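Local coordinates for protein fructose-bisphosphate aldolase (Plasmodium falciparum, PDB 4TR9) that adopts the TIM-barrel fold of the class I fructose-bisphosphate aldolase family and packs against further copies of itself in an oligomer, at residues A[86-90]-A[142-146]; A[176-182]-A[223-229]; A[64-69]-A[316-320]; A[136-141]-A[184-190]. All coordinates share one frame; numbering follows the deposited sequence.

How the contacts relate
All four contacts pack helical elements of one TIM barrel. Contacts 2, 3 and 4 are buried, whereas contact 1 is only partly so, with exposed Glu86, Phe90 and Glu142 at its margin. Contacts 1 and 4 use successive parts of helix 136-146; contacts 4 and 2 share helix 168-187. Contact 3 joins helices 59-70 and 310-320 on the other side of the chain's centre from contact 2, about 36 Å away between centres. It relies on aromatic and CH-pi packing. Contact 2 brings alanines together, contact 4 mixes aliphatic groups, cysteines and a buried asparagine; in both, one helix ends in a Schellman motif. Contact 2 makes polar bonds to a second subunit, which contact 4 touches by packing of Gln187.

Contact 1: residues A[86-90]-A[142-146]; sequences EETLF and EYYKA
The CA atoms of Leu89 and Ala146 lie 7.1 Å apart, the nearest such approach between segments 86-90 and 142-146, so the contact rests on side chains. In this TIM barrel the short helix 86-89 follows strand 79-84, and helix 136-146 leads toward strand 150-157. Leu89 carries the apolar centre: its CD2 branch sits 3.6 Å from Tyr143 CD1 and 3.7 Å from Ala146 CB, filling the angle between ring and methyl. Phe90 comes from the more exposed side. With CG anti to the carbonyl carbon (chi1 -54°), its ring swings toward the opposing helix until Phe90 CE1 meets Ala146 CB at 3.6 Å. The same ring is buttressed from within its own segment, since Leu89 CG lies over one of its faces, near the rim. Tyr143 CE1 approaches the Phe90 ring at its edge, 4.2 Å from CE2. The Glu86 and Tyr143 side chains cross at about a right angle with no hydrogen bond between them, and Glu86 OE2 is 5.1 Å from Glu142 OE2, a pairing of like charges that would probably be unfavourable. Glu142, its chain extended, crosses the Phe90 ring obliquely, carboxylate and ring planes 41° apart, with Glu142 OE2 3.4 Å from Phe90 CZ.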
loop_
_atom_site.group_PDB
_atom_site.type_symbol
_atom_site.label_atom_id
_atom_site.label_comp_id
_atom_site.label_asym_id
_atom_site.label_seq_id
_atom_site.Cartn_x
_atom_site.Cartn_y
_atom_site.Cartn_z
ATOM N N GLU A 86 30.386 -0.495 -17.912
ATOM C CA GLU A 86 30.361 -1.661 -18.793
ATOM C C GLU A 86 31.614 -1.761 -19.663
ATOM O O GLU A 86 32.175 -2.842 -19.834
ATOM C CB GLU A 86 29.116 -1.632 -19.683
ATOM C CG GLU A 86 29.021 -2.806 -20.645
ATOM C CD GLU A 86 27.806 -2.730 -21.547
ATOM O OE1 GLU A 86 26.936 -1.868 -21.303
ATOM O OE2 GLU A 86 27.722 -3.530 -22.503
ATOM N N GLU A 87 32.046 -0.625 -20.201
ATOM C CA GLU A 87 33.235 -0.568 -21.045
ATOM C C GLU A 87 34.491 -1.018 -20.305
ATOM O O GLU A 87 35.268 -1.825 -20.815
ATOM C CB GLU A 87 33.432 0.850 -21.581
ATOM C CG GLU A 87 34.812 1.112 -22.162
ATOM C CD GLU A 87 35.061 2.584 -22.425
ATOM O OE1 GLU A 87 34.077 3.329 -22.621
ATOM O OE2 GLU A 87 36.239 2.998 -22.426
ATOM N N THR A 88 34.677 -0.490 -19.099
ATOM C CA THR A 88 35.874 -0.759 -18.308
ATOM C C THR A 88 35.996 -2.235 -17.932
ATOM O O THR A 88 37.099 -2.778 -17.867
ATOM C CB THR A 88 35.890 0.093 -17.022
ATOM O OG1 THR A 88 35.687 1.471 -17.357
ATOM C CG2 THR A 88 37.215 -0.056 -16.291
ATOM N N LEU A 89 34.856 -2.877 -17.696
ATOM C CA LEU A 89 34.824 -4.280 -17.294
ATOM C C LEU A 89 35.474 -5.193 -18.334
ATOM O O LEU A 89 36.139 -6.169 -17.985
ATOM C CB LEU A 89 33.382 -4.723 -17.036
ATOM C CG LEU A 89 33.178 -6.167 -16.574
ATOM C CD1 LEU A 89 33.906 -6.418 -15.264
ATOM C CD2 LEU A 89 31.697 -6.478 -16.434
ATOM N N PHE A 90 35.284 -4.868 -19.609
ATOM C CA PHE A 90 35.848 -5.667 -20.693
ATOM C C PHE A 90 36.998 -4.940 -21.381
ATOM O O PHE A 90 37.175 -5.054 -22.594
ATOM C CB PHE A 90 34.769 -6.014 -21.723
ATOM C CG PHE A 90 33.561 -6.684 -21.139
ATOM C CD1 PHE A 90 33.501 -8.063 -21.029
ATOM C CD2 PHE A 90 32.478 -5.935 -20.706
ATOM C CE1 PHE A 90 32.387 -8.683 -20.495
ATOM C CE2 PHE A 90 31.362 -6.548 -20.170
ATOM C CZ PHE A 90 31.317 -7.924 -20.064
ATOM N N GLU A 142 26.330 -12.174 -17.750
ATOM C CA GLU A 142 27.488 -11.742 -18.523
ATOM C C GLU A 142 28.533 -11.085 -17.628
ATOM O O GLU A 142 29.728 -11.351 -17.752
ATOM C CB GLU A 142 27.059 -10.775 -19.628
ATOM C CG GLU A 142 28.210 -10.159 -20.406
ATOM C CD GLU A 142 27.752 -9.058 -21.344
ATOM O OE1 GLU A 142 26.541 -8.753 -21.358
ATOM O OE2 GLU A 142 28.603 -8.498 -22.067
ATOM N N TYR A 143 28.071 -10.227 -16.723
ATOM C CA TYR A 143 28.960 -9.488 -15.835
ATOM C C TYR A 143 29.653 -10.403 -14.828
ATOM O O TYR A 143 30.824 -10.204 -14.502
ATOM C CB TYR A 143 28.185 -8.392 -15.101
ATOM C CG TYR A 143 27.646 -7.308 -16.009
ATOM C CD1 TYR A 143 28.261 -7.015 -17.218
ATOM C CD2 TYR A 143 26.517 -6.578 -15.656
ATOM C CE1 TYR A 143 27.772 -6.025 -18.050
ATOM C CE2 TYR A 143 26.020 -5.586 -16.482
ATOM C CZ TYR A 143 26.651 -5.314 -17.676
ATOM O OH TYR A 143 26.160 -4.328 -18.501
ATOM N N TYR A 144 28.925 -11.404 -14.341
ATOM C CA TYR A 144 29.475 -12.351 -13.374
ATOM C C TYR A 144 30.639 -13.130 -13.970
ATOM O O TYR A 144 31.678 -13.298 -13.333
ATOM C CB TYR A 144 28.392 -13.319 -12.890
ATOM C CG TYR A 144 28.856 -14.256 -11.795
ATOM C CD1 TYR A 144 28.769 -13.887 -10.459
ATOM C CD2 TYR A 144 29.377 -15.508 -12.097
ATOM C CE1 TYR A 144 29.191 -14.737 -9.455
ATOM C CE2 TYR A 144 29.802 -16.365 -11.099
ATOM C CZ TYR A 144 29.706 -15.975 -9.780
ATOM O OH TYR A 144 30.126 -16.822 -8.781
ATOM N N LYS A 145 30.457 -13.604 -15.199
ATOM C CA LYS A 145 31.484 -14.383 -15.876
ATOM C C LYS A 145 32.664 -13.492 -16.248
ATOM O O LYS A 145 33.778 -13.973 -16.460
ATOM C CB LYS A 145 30.909 -15.061 -17.123
ATOM C CG LYS A 145 31.640 -16.330 -17.531
ATOM C CD LYS A 145 30.968 -17.001 -18.720
ATOM C CE LYS A 145 31.182 -16.208 -19.999
ATOM N NZ LYS A 145 32.621 -16.151 -20.380
ATOM N N ALA A 146 32.412 -12.189 -16.321
ATOM C CA ALA A 146 33.454 -11.217 -16.624
ATOM C C ALA A 146 34.297 -10.915 -15.389
ATOM O O ALA A 146 35.434 -10.458 -15.501
ATOM C CB ALA A 146 32.844 -9.939 -17.174
#

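Contact 2: residues A[176-182]-A[223-229]; sequences WGLARYA and ALQENGV
Ala179 and Ala223 meet methyl to methyl, CB to CB at 3.7 Å, and Ala179 CB also lies 3.3 Å from Ala223 O. Such small side chains let the backbones close in: Ala179 CA and Leu224 CA are 4.8 Å apart. On one side Leu224 CD2 lies 3.9 Å from Ala179 CA, and Ala182 CB touches Val229 CG2 at 3.5 Å. On the other, the end of Asn227 lies over one face of the Trp176 ring, amide and ring planes 64° apart. A water within hydrogen-bonding distance of Ala179 O (2.8 Å) and Leu224 O (3.1 Å) can bridge the backbones, though further acceptors may compete for its protons. Farther out, Glu173 of the second subunit hydrogen-bonds Trp176 NE1 and salt-bridges Arg180, probably helping to position both. A Schellman motif at Gly228, with Val229 N bonded to Leu224 O at 3.0 Å, brings Val229 onto Ala182. Helices 168-187 and 206-226 flank strand 191-198 in sequence, and pack as neighbouring outer helices of a TIM barrel.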
loop_
_atom_site.group_PDB
_atom_site.type_symbol
_atom_site.label_atom_id
_atom_site.label_comp_id
_atom_site.label_asym_id
_atom_site.label_seq_id
_atom_site.Cartn_x
_atom_site.Cartn_y
_atom_site.Cartn_z
ATOM N N TRP A 176 10.194 0.770 -5.907
ATOM C CA TRP A 176 9.878 -0.449 -6.642
ATOM C C TRP A 176 10.934 -0.743 -7.703
ATOM O O TRP A 176 11.244 -1.904 -7.976
ATOM C CB TRP A 176 8.495 -0.348 -7.290
ATOM C CG TRP A 176 7.989 -1.662 -7.799
ATOM C CD1 TRP A 176 8.001 -2.103 -9.091
ATOM C CD2 TRP A 176 7.406 -2.716 -7.022
ATOM N NE1 TRP A 176 7.455 -3.362 -9.167
ATOM C CE2 TRP A 176 7.084 -3.761 -7.909
ATOM C CE3 TRP A 176 7.124 -2.874 -5.661
ATOM C CZ2 TRP A 176 6.494 -4.949 -7.481
ATOM C CZ3 TRP A 176 6.538 -4.054 -5.238
ATOM C CH2 TRP A 176 6.229 -5.075 -6.145
ATOM N N GLY A 177 11.481 0.313 -8.296
ATOM C CA GLY A 177 12.536 0.172 -9.283
ATOM C C GLY A 177 13.776 -0.449 -8.672
ATOM O O GLY A 177 14.353 -1.386 -9.226
ATOM N N LEU A 178 14.183 0.076 -7.520
ATOM C CA LEU A 178 15.305 -0.478 -6.772
ATOM C C LEU A 178 14.990 -1.896 -6.314
ATOM O O LEU A 178 15.874 -2.750 -6.248
ATOM C CB LEU A 178 15.634 0.403 -5.566
ATOM C CG LEU A 178 16.244 1.776 -5.848
ATOM C CD1 LEU A 178 16.060 2.696 -4.653
ATOM C CD2 LEU A 178 17.716 1.641 -6.195
ATOM N N ALA A 179 13.720 -2.136 -6.005
ATOM C CA ALA A 179 13.275 -3.436 -5.521
ATOM C C ALA A 179 13.441 -4.525 -6.577
ATOM O O ALA A 179 13.997 -5.589 -6.299
ATOM C CB ALA A 179 11.824 -3.359 -5.070
ATOM N N ARG A 180 12.953 -4.256 -7.784
ATOM C CA ARG A 180 13.055 -5.207 -8.886
ATOM C C ARG A 180 14.511 -5.495 -9.228
ATOM O O ARG A 180 14.903 -6.650 -9.400
ATOM C CB ARG A 180 12.321 -4.678 -10.120
ATOM C CG ARG A 180 10.823 -4.522 -9.932
ATOM C CD ARG A 180 10.111 -5.865 -9.951
ATOM N NE ARG A 180 10.055 -6.444 -11.292
ATOM C CZ ARG A 180 10.802 -7.464 -11.702
ATOM N NH1 ARG A 180 10.680 -7.922 -12.940
ATOM N NH2 ARG A 180 11.669 -8.030 -10.873
ATOM N N TYR A 181 15.306 -4.434 -9.318
ATOM C CA TYR A 181 16.722 -4.543 -9.650
ATOM C C TYR A 181 17.478 -5.441 -8.677
ATOM O O TYR A 181 18.280 -6.277 -9.088
ATOM C CB TYR A 181 17.359 -3.151 -9.678
ATOM C CG TYR A 181 18.741 -3.077 -9.062
ATOM C CD1 TYR A 181 19.868 -3.454 -9.781
ATOM C CD2 TYR A 181 18.917 -2.613 -7.763
ATOM C CE1 TYR A 181 21.131 -3.381 -9.221
ATOM C CE2 TYR A 181 20.174 -2.540 -7.194
ATOM C CZ TYR A 181 21.276 -2.923 -7.928
ATOM O OH TYR A 181 22.529 -2.846 -7.366
ATOM N N ALA A 182 17.214 -5.261 -7.388
ATOM C CA ALA A 182 17.948 -5.977 -6.357
ATOM C C ALA A 182 17.639 -7.472 -6.376
ATOM O O ALA A 182 18.521 -8.296 -6.140
ATOM C CB ALA A 182 17.642 -5.387 -4.989
ATOM N N ALA A 223 9.478 -1.951 -0.227
ATOM C CA ALA A 223 9.481 -2.534 -1.561
ATOM C C ALA A 223 10.507 -3.661 -1.660
ATOM O O ALA A 223 10.319 -4.619 -2.408
ATOM C CB ALA A 223 9.761 -1.467 -2.608
ATOM N N LEU A 224 11.590 -3.541 -0.897
ATOM C CA LEU A 224 12.643 -4.551 -0.908
ATOM C C LEU A 224 12.164 -5.882 -0.340
ATOM O O LEU A 224 12.519 -6.945 -0.850
ATOM C CB LEU A 224 13.868 -4.065 -0.132
ATOM C CG LEU A 224 14.804 -3.101 -0.864
ATOM C CD1 LEU A 224 16.010 -2.763 -0.002
ATOM C CD2 LEU A 224 15.245 -3.681 -2.200
ATOM N N GLN A 225 11.354 -5.824 0.712
ATOM C CA GLN A 225 10.909 -7.039 1.385
ATOM C C GLN A 225 9.722 -7.685 0.677
ATOM O O GLN A 225 9.454 -8.871 0.863
ATOM C CB GLN A 225 10.560 -6.740 2.843
ATOM C CG GLN A 225 11.716 -6.139 3.627
ATOM C CD GLN A 225 11.789 -6.648 5.052
ATOM O OE1 GLN A 225 11.016 -7.517 5.454
ATOM N NE2 GLN A 225 12.727 -6.111 5.823
ATOM N N GLU A 226 9.015 -6.908 -0.137
ATOM C CA GLU A 226 7.881 -7.444 -0.876
ATOM C C GLU A 226 8.349 -8.234 -2.094
ATOM O O GLU A 226 7.645 -9.125 -2.569
ATOM C CB GLU A 226 6.930 -6.324 -1.296
ATOM C CG GLU A 226 6.327 -5.570 -0.120
ATOM C CD GLU A 226 5.961 -6.488 1.033
ATOM O OE1 GLU A 226 5.070 -7.345 0.856
ATOM O OE2 GLU A 226 6.569 -6.357 2.116
ATOM N N ASN A 227 9.539 -7.910 -2.586
ATOM C CA ASN A 227 10.123 -8.643 -3.702
ATOM C C ASN A 227 11.059 -9.736 -3.196
ATOM O O ASN A 227 11.622 -10.498 -3.980
ATOM C CB ASN A 227 10.870 -7.696 -4.643
ATOM C CG ASN A 227 9.938 -6.760 -5.391
ATOM O OD1 ASN A 227 9.392 -5.816 -4.818
ATOM N ND2 ASN A 227 9.761 -7.011 -6.682
ATOM N N GLY A 228 11.222 -9.797 -1.879
ATOM C CA GLY A 228 11.988 -10.855 -1.244
ATOM C C GLY A 228 13.492 -10.747 -1.392
ATOM O O GLY A 228 14.179 -11.753 -1.565
ATOM N N VAL A 229 14.010 -9.526 -1.316
ATOM C CA VAL A 229 15.446 -9.312 -1.410
ATOM C C VAL A 229 16.136 -9.604 -0.084
ATOM O O VAL A 229 15.760 -9.065 0.957
ATOM C CB VAL A 229 15.770 -7.876 -1.856
ATOM C CG1 VAL A 229 17.190 -7.491 -1.462
ATOM C CG2 VAL A 229 15.582 -7.754 -3.348
HETATM O O HOH W 1 13.174 -5.907 -3.651
#

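Contact 3: residues A[64-69]-A[316-320]; sequences SYRDLL and VLNTW
Tyr65 and Trp320 fill much of the space between helices 59-70 and 310-320, whose axes in these segments approach to 11.9 Å with 113° between their directions. The tight part consists of methyl groups laid on aromatic faces. Leu317 CD2 sits over one face of the Tyr65 ring, 3.8 Å from its centroid, in a CH-pi contact; Leu69 CG lies over the opposite face, near the rim. A second CH-pi contact places Leu68 CD1 over the five-membered ring of Trp320, 3.6 Å from the centroid, and the other branch, Leu68 CD2, touches Val316 CG1 at 3.7 Å. The indole reaches this position because its CG is anti to the backbone N (chi1 178°), carrying the ring outward until CZ3 of Trp320 meets CB of Tyr65, also closely, at 3.6 Å. The looser side lies in the aromatic pair itself and beyond it. The two planes are near parallel, 26° apart, but offset so far that the rings barely overlap, with 5.5 Å between the centroids of the Tyr65 ring and the six-membered ring of Trp320. Partly exposed Ser64 offers CB, 4.3 Å from Trp320 CZ2, while its hydroxyl is hydrogen-bonded to the backbone O of Glu60. Tyr65 OH is likewise committed outside, to Gln313. With no hydrogen bond between the segments, cohesion probably comes from burial of apolar surface together with dispersion and CH-pi contacts.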
loop_
_atom_site.group_PDB
_atom_site.type_symbol
_atom_site.label_atom_id
_atom_site.label_comp_id
_atom_site.label_asym_id
_atom_site.label_seq_id
_atom_site.Cartn_x
_atom_site.Cartn_y
_atom_site.Cartn_z
ATOM N N SER A 64 43.556 4.533 -19.766
ATOM C CA SER A 64 44.748 4.976 -19.051
ATOM C C SER A 64 44.414 5.476 -17.648
ATOM O O SER A 64 45.138 5.196 -16.692
ATOM C CB SER A 64 45.465 6.078 -19.835
ATOM O OG SER A 64 45.849 5.623 -21.121
ATOM N N TYR A 65 43.315 6.212 -17.530
ATOM C CA TYR A 65 42.926 6.782 -16.247
ATOM C C TYR A 65 42.488 5.711 -15.257
ATOM O O TYR A 65 42.909 5.717 -14.100
ATOM C CB TYR A 65 41.805 7.806 -16.424
ATOM C CG TYR A 65 41.248 8.294 -15.109
ATOM C CD1 TYR A 65 42.067 8.923 -14.182
ATOM C CD2 TYR A 65 39.909 8.120 -14.791
ATOM C CE1 TYR A 65 41.569 9.367 -12.975
ATOM C CE2 TYR A 65 39.400 8.564 -13.586
ATOM C CZ TYR A 65 40.236 9.186 -12.684
ATOM O OH TYR A 65 39.740 9.632 -11.483
ATOM N N ARG A 66 41.639 4.796 -15.710
ATOM C CA ARG A 66 41.158 3.712 -14.861
ATOM C C ARG A 66 42.287 2.743 -14.530
ATOM O O ARG A 66 42.248 2.049 -13.515
ATOM C CB ARG A 66 39.999 2.973 -15.533
ATOM C CG ARG A 66 38.632 3.311 -14.953
ATOM C CD ARG A 66 38.303 4.788 -15.106
ATOM N NE ARG A 66 37.773 5.101 -16.428
ATOM C CZ ARG A 66 36.477 5.191 -16.711
ATOM N NH1 ARG A 66 36.083 5.481 -17.944
ATOM N NH2 ARG A 66 35.574 4.994 -15.760
ATOM N N ASP A 67 43.296 2.701 -15.395
ATOM C CA ASP A 67 44.479 1.886 -15.148
ATOM C C ASP A 67 45.291 2.494 -14.013
ATOM O O ASP A 67 45.891 1.782 -13.207
ATOM C CB ASP A 67 45.337 1.769 -16.410
ATOM C CG ASP A 67 46.710 1.187 -16.131
ATOM O OD1 ASP A 67 46.829 -0.054 -16.072
ATOM O OD2 ASP A 67 47.670 1.971 -15.975
ATOM N N LEU A 68 45.303 3.823 -13.959
ATOM C CA LEU A 68 46.003 4.551 -12.911
ATOM C C LEU A 68 45.374 4.273 -11.553
ATOM O O LEU A 68 46.071 4.132 -10.549
ATOM C CB LEU A 68 45.992 6.054 -13.212
ATOM C CG LEU A 68 46.688 7.020 -12.248
ATOM C CD1 LEU A 68 47.272 8.181 -13.026
ATOM C CD2 LEU A 68 45.729 7.539 -11.186
ATOM N N LEU A 69 44.048 4.198 -11.533
ATOM C CA LEU A 69 43.312 3.959 -10.299
ATOM C C LEU A 69 43.483 2.525 -9.811
ATOM O O LEU A 69 43.876 2.290 -8.669
ATOM C CB LEU A 69 41.825 4.264 -10.495
ATOM C CG LEU A 69 41.445 5.697 -10.875
ATOM C CD1 LEU A 69 39.948 5.805 -11.116
ATOM C CD2 LEU A 69 41.887 6.676 -9.799
ATOM N N VAL A 316 42.991 13.531 -7.747
ATOM C CA VAL A 316 43.801 12.627 -8.555
ATOM C C VAL A 316 43.879 13.114 -9.996
ATOM O O VAL A 316 44.957 13.170 -10.589
ATOM C CB VAL A 316 43.242 11.193 -8.528
ATOM C CG1 VAL A 316 44.042 10.293 -9.455
ATOM C CG2 VAL A 316 43.253 10.649 -7.111
ATOM N N LEU A 317 42.725 13.469 -10.551
ATOM C CA LEU A 317 42.641 13.984 -11.912
ATOM C C LEU A 317 43.435 15.277 -12.075
ATOM O O LEU A 317 44.094 15.485 -13.095
ATOM C CB LEU A 317 41.180 14.212 -12.302
ATOM C CG LEU A 317 40.357 12.968 -12.643
ATOM C CD1 LEU A 317 38.875 13.232 -12.445
ATOM C CD2 LEU A 317 40.633 12.540 -14.075
ATOM N N ASN A 318 43.370 16.141 -11.067
ATOM C CA ASN A 318 44.091 17.408 -11.096
ATOM C C ASN A 318 45.601 17.208 -11.078
ATOM O O ASN A 318 46.348 17.985 -11.673
ATOM C CB ASN A 318 43.673 18.290 -9.918
ATOM C CG ASN A 318 42.226 18.731 -10.004
ATOM O OD1 ASN A 318 41.706 18.980 -11.091
ATOM N ND2 ASN A 318 41.569 18.831 -8.855
ATOM N N THR A 319 46.045 16.162 -10.390
ATOM C CA THR A 319 47.467 15.857 -10.295
ATOM C C THR A 319 47.959 15.160 -11.560
ATOM O O THR A 319 49.037 15.463 -12.071
ATOM C CB THR A 319 47.768 14.970 -9.072
ATOM O OG1 THR A 319 47.280 15.607 -7.886
ATOM C CG2 THR A 319 49.263 14.734 -8.934
ATOM N N TRP A 320 47.152 14.232 -12.062
ATOM C CA TRP A 320 47.505 13.451 -13.241
ATOM C C TRP A 320 47.538 14.305 -14.507
ATOM O O TRP A 320 48.555 14.355 -15.201
ATOM C CB TRP A 320 46.521 12.291 -13.408
ATOM C CG TRP A 320 46.764 11.451 -14.618
ATOM C CD1 TRP A 320 47.944 10.884 -15.001
ATOM C CD2 TRP A 320 45.794 11.058 -15.597
ATOM N NE1 TRP A 320 47.772 10.171 -16.163
ATOM C CE2 TRP A 320 46.460 10.261 -16.549
ATOM C CE3 TRP A 320 44.427 11.306 -15.761
ATOM C CZ2 TRP A 320 45.808 9.712 -17.651
ATOM C CZ3 TRP A 320 43.782 10.760 -16.857
ATOM C CH2 TRP A 320 44.472 9.973 -17.787
#

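Contact 4: residues A[136-141]-A[184-190]; sequences LAERCK and ICQQNRL
Ile184 O is gripped twice by Asn188: the side chain donates from ND2 at 2.7 Å with an N-H...O angle of 150°, and the backbone N adds a weak bond at 3.2 Å. Asn188 CG lies anti to the carbonyl carbon (chi1 -63°), which folds the amide back over the last turn of its helix and holds it against the opposing segment. There Asn188 CB meets Cys140 CB at 3.6 Å, while the oxygen, OD1, lies against the aliphatic chain of Lys141, which runs aslant it, 3.2 Å from Lys141 CE. Helices 136-146 and 168-187 are successive helices of the TIM barrel, on either side of strand 150-157 in the sequence. Helix 168-187 closes in a Schellman motif, with Arg189 at positive phi and Leu190 N bonded to Cys185 O at 2.8 Å. That turn brings Leu190 CD1 to Cys140 CB at 3.8 Å. The two thiols, Cys140 SG and Cys185 SG, are 4.1 Å apart, a van der Waals contact and no disulfide. At the other end Ile184 divides its branches: CD1 meets Leu136 CD2, whereas CG2 lies 3.7 Å from Ala137 CA. On the exposed flank Gln187 packs on Pro122 of the second subunit.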
loop_
_atom_site.group_PDB
_atom_site.type_symbol
_atom_site.label_atom_id
_atom_site.label_comp_id
_atom_site.label_asym_id
_atom_site.label_seq_id
_atom_site.Cartn_x
_atom_site.Cartn_y
_atom_site.Cartn_z
ATOM N N LEU A 136 18.133 -7.304 -17.906
ATOM C CA LEU A 136 19.040 -7.152 -16.774
ATOM C C LEU A 136 19.612 -8.494 -16.332
ATOM O O LEU A 136 20.805 -8.604 -16.046
ATOM C CB LEU A 136 18.328 -6.474 -15.600
ATOM C CG LEU A 136 19.148 -6.302 -14.320
ATOM C CD1 LEU A 136 20.405 -5.490 -14.589
ATOM C CD2 LEU A 136 18.316 -5.656 -13.224
ATOM N N ALA A 137 18.758 -9.510 -16.280
ATOM C CA ALA A 137 19.173 -10.846 -15.862
ATOM C C ALA A 137 20.216 -11.426 -16.811
ATOM O O ALA A 137 21.116 -12.153 -16.390
ATOM C CB ALA A 137 17.967 -11.769 -15.771
ATOM N N GLU A 138 20.090 -11.097 -18.092
ATOM C CA GLU A 138 21.030 -11.573 -19.099
ATOM C C GLU A 138 22.382 -10.883 -18.949
ATOM O O GLU A 138 23.428 -11.504 -19.132
ATOM C CB GLU A 138 20.473 -11.348 -20.507
ATOM C CG GLU A 138 19.393 -12.341 -20.922
ATOM C CD GLU A 138 18.111 -12.194 -20.121
ATOM O OE1 GLU A 138 17.804 -11.063 -19.688
ATOM O OE2 GLU A 138 17.414 -13.210 -19.921
ATOM N N ARG A 139 22.354 -9.598 -18.610
ATOM C CA ARG A 139 23.583 -8.836 -18.425
ATOM C C ARG A 139 24.294 -9.243 -17.140
ATOM O O ARG A 139 25.523 -9.240 -17.077
ATOM C CB ARG A 139 23.291 -7.333 -18.413
ATOM C CG ARG A 139 22.716 -6.807 -19.717
ATOM C CD ARG A 139 22.780 -5.290 -19.782
ATOM N NE ARG A 139 22.105 -4.658 -18.652
ATOM C CZ ARG A 139 20.805 -4.383 -18.618
ATOM N NH1 ARG A 139 20.276 -3.805 -17.549
ATOM N NH2 ARG A 139 20.033 -4.690 -19.652
ATOM N N CYS A 140 23.518 -9.594 -16.118
ATOM C CA CYS A 140 24.083 -10.046 -14.851
ATOM C C CYS A 140 24.912 -11.312 -15.041
ATOM O O CYS A 140 26.003 -11.438 -14.483
ATOM C CB CYS A 140 22.977 -10.291 -13.821
ATOM S SG CYS A 140 22.198 -8.795 -13.171
ATOM N N LYS A 141 24.389 -12.247 -15.830
ATOM C CA LYS A 141 25.104 -13.483 -16.128
ATOM C C LYS A 141 26.388 -13.187 -16.894
ATOM O O LYS A 141 27.403 -13.860 -16.711
ATOM C CB LYS A 141 24.218 -14.440 -16.926
ATOM C CG LYS A 141 22.975 -14.897 -16.182
ATOM C CD LYS A 141 22.165 -15.880 -17.010
ATOM C CE LYS A 141 20.921 -16.336 -16.263
ATOM N NZ LYS A 141 20.122 -17.310 -17.056
ATOM N N ILE A 184 16.670 -9.288 -9.023
ATOM C CA ILE A 184 17.238 -9.873 -10.232
ATOM C C ILE A 184 18.730 -10.152 -10.061
ATOM O O ILE A 184 19.228 -11.197 -10.483
ATOM C CB ILE A 184 17.016 -8.954 -11.451
ATOM C CG1 ILE A 184 15.521 -8.730 -11.679
ATOM C CG2 ILE A 184 17.656 -9.545 -12.698
ATOM C CD1 ILE A 184 15.210 -7.749 -12.786
ATOM N N CYS A 185 19.434 -9.218 -9.430
ATOM C CA CYS A 185 20.866 -9.372 -9.187
ATOM C C CYS A 185 21.161 -10.546 -8.261
ATOM O O CYS A 185 22.053 -11.351 -8.533
ATOM C CB CYS A 185 21.450 -8.088 -8.598
ATOM S SG CYS A 185 21.509 -6.708 -9.756
ATOM N N GLN A 186 20.411 -10.638 -7.167
ATOM C CA GLN A 186 20.593 -11.720 -6.207
ATOM C C GLN A 186 20.293 -13.071 -6.845
ATOM O O GLN A 186 20.909 -14.080 -6.506
ATOM C CB GLN A 186 19.707 -11.503 -4.978
ATOM C CG GLN A 186 20.088 -10.280 -4.161
ATOM C CD GLN A 186 19.350 -10.199 -2.841
ATOM O OE1 GLN A 186 18.281 -10.786 -2.676
ATOM N NE2 GLN A 186 19.923 -9.472 -1.888
ATOM N N GLN A 187 19.347 -13.080 -7.778
ATOM C CA GLN A 187 19.002 -14.291 -8.511
ATOM C C GLN A 187 20.182 -14.759 -9.355
ATOM O O GLN A 187 20.382 -15.958 -9.554
ATOM C CB GLN A 187 17.781 -14.051 -9.400
ATOM C CG GLN A 187 17.237 -15.304 -10.064
ATOM C CD GLN A 187 16.177 -14.998 -11.105
ATOM O OE1 GLN A 187 16.249 -13.985 -11.802
ATOM N NE2 GLN A 187 15.185 -15.873 -11.214
ATOM N N ASN A 188 20.967 -13.802 -9.841
ATOM C CA ASN A 188 22.102 -14.106 -10.704
ATOM C C ASN A 188 23.444 -13.904 -10.006
ATOM O O ASN A 188 24.425 -13.511 -10.636
ATOM C CB ASN A 188 22.038 -13.255 -11.973
ATOM C CG ASN A 188 20.804 -13.544 -12.805
ATOM O OD1 ASN A 188 20.787 -14.478 -13.606
ATOM N ND2 ASN A 188 19.761 -12.741 -12.620
ATOM N N ARG A 189 23.470 -14.169 -8.703
ATOM C CA ARG A 189 24.703 -14.169 -7.916
ATOM C C ARG A 189 25.448 -12.832 -7.937
ATOM O O ARG A 189 26.672 -12.799 -8.071
ATOM C CB ARG A 189 25.634 -15.284 -8.405
ATOM C CG ARG A 189 25.030 -16.677 -8.307
ATOM C CD ARG A 189 25.915 -17.720 -8.977
ATOM N NE ARG A 189 25.986 -17.530 -10.423
ATOM C CZ ARG A 189 26.709 -18.287 -11.242
ATOM N NH1 ARG A 189 26.713 -18.041 -12.545
ATOM N NH2 ARG A 189 27.429 -19.291 -10.759
ATOM N N LEU A 190 24.710 -11.736 -7.799
ATOM C CA LEU A 190 25.316 -10.409 -7.704
ATOM C C LEU A 190 24.740 -9.627 -6.530
ATOM O O LEU A 190 23.523 -9.555 -6.362
ATOM C CB LEU A 190 25.116 -9.621 -9.000
ATOM C CG LEU A 190 25.887 -10.070 -10.241
ATOM C CD1 LEU A 190 25.622 -9.122 -11.401
ATOM C CD2 LEU A 190 27.377 -10.160 -9.953
#